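PDB 5E75: SusD-like protein BACOVA_02651, which binds polysaccharide at the cell surface of a gut Bacteroides and probably captures xyloglucan there before its transport into the periplasm for degradation. Local coordinates for residues A[442-445]-A[446-449]. Residues are numbered along the deposited sequence; the frame is centred on the assembly and turned at random.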
ATOM      1  N   ASN A 442      11.038  -6.054  17.981  1.00 10.96           N
ATOM      2  CA  ASN A 442      12.209  -6.774  17.517  1.00 11.44           C
ATOM      3  C   ASN A 442      12.632  -6.430  16.104  1.00 10.21           C
ATOM      4  O   ASN A 442      13.462  -7.118  15.526  1.00 13.08           O
ATOM      5  CB  ASN A 442      11.994  -8.279  17.690  1.00 13.95           C
ATOM      6  CG  ASN A 442      12.289  -8.731  19.108  1.00 16.89           C
ATOM      7  OD1 ASN A 442      13.452  -8.880  19.486  1.00 26.06           O
ATOM      8  ND2 ASN A 442      11.253  -8.894  19.915  1.00 20.94           N
ATOM      9  N   GLN A 443      12.121  -5.317  15.583  1.00 11.61           N
ATOM     10  CA  GLN A 443      12.463  -4.864  14.234  1.00 10.69           C
ATOM     11  C   GLN A 443      13.652  -3.901  14.216  1.00 11.52           C
ATOM     12  O   GLN A 443      14.060  -3.445  13.167  1.00 12.22           O
ATOM     13  CB  GLN A 443      11.252  -4.206  13.573  1.00  9.90           C
ATOM     14  CG  GLN A 443      10.214  -5.187  13.080  1.00  9.86           C
ATOM     15  CD  GLN A 443       9.065  -4.481  12.398  1.00 10.05           C
ATOM     16  OE1 GLN A 443       8.138  -4.003  13.048  1.00  9.65           O
ATOM     17  NE2 GLN A 443       9.129  -4.385  11.080  1.00 10.11           N
ATOM     18  N   TRP A 444      14.186  -3.580  15.388  1.00 11.81           N
ATOM     19  CA  TRP A 444      15.325  -2.653  15.498  1.00 13.71           C
ATOM     20  C   TRP A 444      15.000  -1.325  14.819  1.00 11.21           C
ATOM     21  O   TRP A 444      15.812  -0.763  14.084  1.00 11.60           O
ATOM     22  CB  TRP A 444      16.606  -3.251  14.899  1.00 14.91           C
ATOM     23  CG  TRP A 444      17.183  -4.418  15.666  1.00 18.17           C
ATOM     24  CD1 TRP A 444      16.557  -5.588  15.973  1.00 20.65           C
ATOM     25  CD2 TRP A 444      18.515  -4.524  16.187  1.00 21.31           C
ATOM     26  NE1 TRP A 444      17.418  -6.420  16.657  1.00 22.48           N
ATOM     27  CE2 TRP A 444      18.619  -5.785  16.804  1.00 21.02           C
ATOM     28  CE3 TRP A 444      19.624  -3.672  16.196  1.00 19.29           C
ATOM     29  CZ2 TRP A 444      19.795  -6.216  17.420  1.00 22.12           C
ATOM     30  CZ3 TRP A 444      20.791  -4.108  16.814  1.00 22.80           C
ATOM     31  CH2 TRP A 444      20.861  -5.363  17.416  1.00 22.57           C
ATOM     32  N   ARG A 445      13.792  -0.842  15.058  1.00 11.94           N
ATOM     33  CA  ARG A 445      13.337   0.383  14.425  1.00 12.64           C
ATOM     34  C   ARG A 445      14.195   1.573  14.844  1.00 13.12           C
ATOM     35  O   ARG A 445      14.460   1.782  16.025  1.00 14.00           O
ATOM     36  CB  ARG A 445      11.868   0.636  14.771  1.00 12.10           C
ATOM     37  CG  ARG A 445      10.911  -0.299  14.059  1.00 10.67           C
ATOM     38  CD  ARG A 445       9.582  -0.399  14.782  1.00  9.91           C
ATOM     39  NE  ARG A 445       8.600  -1.173  14.009  1.00  9.88           N
ATOM     40  CZ  ARG A 445       7.790  -0.661  13.077  1.00  9.25           C
ATOM     41  NH1 ARG A 445       7.814   0.638  12.814  1.00 10.30           N
ATOM     42  NH2 ARG A 445       6.932  -1.459  12.452  1.00  9.45           N
ATOM     43  N   GLY A 446      14.635   2.340  13.853  1.00 12.60           N
ATOM     44  CA  GLY A 446      15.467   3.512  14.103  1.00 13.62           C
ATOM     45  C   GLY A 446      16.958   3.229  14.088  1.00 13.63           C
ATOM     46  O   GLY A 446      17.750   4.171  14.038  1.00 14.58           O
ATOM     47  N   TYR A 447      17.342   1.958  14.148  1.00 12.92           N
ATOM     48  CA  TYR A 447      18.738   1.586  13.935  1.00 13.24           C
ATOM     49  C   TYR A 447      19.020   1.593  12.447  1.00 18.07           C
ATOM     50  O   TYR A 447      18.221   1.109  11.652  1.00 22.67           O
ATOM     51  CB  TYR A 447      19.036   0.189  14.465  1.00 13.37           C
ATOM     52  CG  TYR A 447      19.169   0.083  15.953  1.00 16.66           C
ATOM     53  CD1 TYR A 447      18.053   0.084  16.772  1.00 19.56           C
ATOM     54  CD2 TYR A 447      20.421  -0.043  16.539  1.00 20.33           C
ATOM     55  CE1 TYR A 447      18.183  -0.021  18.149  1.00 26.32           C
ATOM     56  CE2 TYR A 447      20.559  -0.154  17.901  1.00 24.65           C
ATOM     57  CZ  TYR A 447      19.442  -0.135  18.701  1.00 30.88           C
ATOM     58  OH  TYR A 447      19.596  -0.255  20.062  1.00 30.17           O
ATOM     59  N   ARG A 448      20.160   2.145  12.073  1.00 16.08           N
ATOM     60  CA  ARG A 448      20.585   2.210  10.681  1.00 15.86           C
ATOM     61  C   ARG A 448      22.093   2.064  10.747  1.00 17.27           C
ATOM     62  O   ARG A 448      22.659   2.005  11.837  1.00 16.34           O
ATOM     63  CB  ARG A 448      20.175   3.539  10.049  1.00 21.50           C
ATOM     64  CG  ARG A 448      20.720   4.730  10.806  1.00 23.79           C
ATOM     65  CD  ARG A 448      20.080   6.023  10.404  1.00 32.51           C
ATOM     66  NE  ARG A 448      20.350   7.086  11.371  1.00 31.88           N
ATOM     67  CZ  ARG A 448      21.326   7.985  11.257  1.00 40.53           C
ATOM     68  NH1 ARG A 448      22.153   7.963  10.217  1.00 34.78           N
ATOM     69  NH2 ARG A 448      21.475   8.916  12.193  1.00 38.20           N
ATOM     70  N   THR A 449      22.753   1.981   9.603  1.00 13.64           N
ATOM     71  CA  THR A 449      24.191   1.741   9.628  1.00 14.18           C
ATOM     72  C   THR A 449      24.835   2.349   8.392  1.00 14.99           C
ATOM     73  O   THR A 449      24.192   2.487   7.358  1.00 15.21           O
ATOM     74  CB  THR A 449      24.477   0.242   9.786  1.00 14.91           C
ATOM     75  OG1 THR A 449      25.763   0.058  10.394  1.00 15.71           O
ATOM     76  CG2 THR A 449      24.390  -0.514   8.465  1.00 14.49           C
TER
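Trp444 and Tyr447 meet as a T-shaped aromatic pair across a type II beta turn that they open and close, in the loop between helix 433-441 and strand 451-454. The six-membered ring of the indole turns its edge to one face of the phenol ring, with centroids 5.0 Å apart and planes at 64°. The touching corner is Trp444 CE3, which sits 3.7 Å from Tyr447 CD2, over the face of the phenol ring and offset toward its rim. Both side chains set CG beside their own backbone N, anti to the carbonyl carbon, and this brings the two rings together on the same flank of the turn.

The turn itself is closed by Tyr447 N donating to Trp444 O at 3.1 Å. Gly446 takes the third position with a positive phi of 91°, a region glycine enters readily and the usual one at this place in a type II turn.

Arg445, at the second position, runs extended from CG to NE and grips Gln443 side-on: NE at 3.0 Å and NH2 at 2.9 Å both donate to Gln443 OE1, approaching from the same face of the amide. Further out, the loop is bonded to chain at or beside helices 40-46, 58-62 and 286-291. Gln443 NE2 donates to Asp287 OD2 and to the carbonyl of Ala48, while Arg445 NH1 donates to Arg47 O and Val61 O.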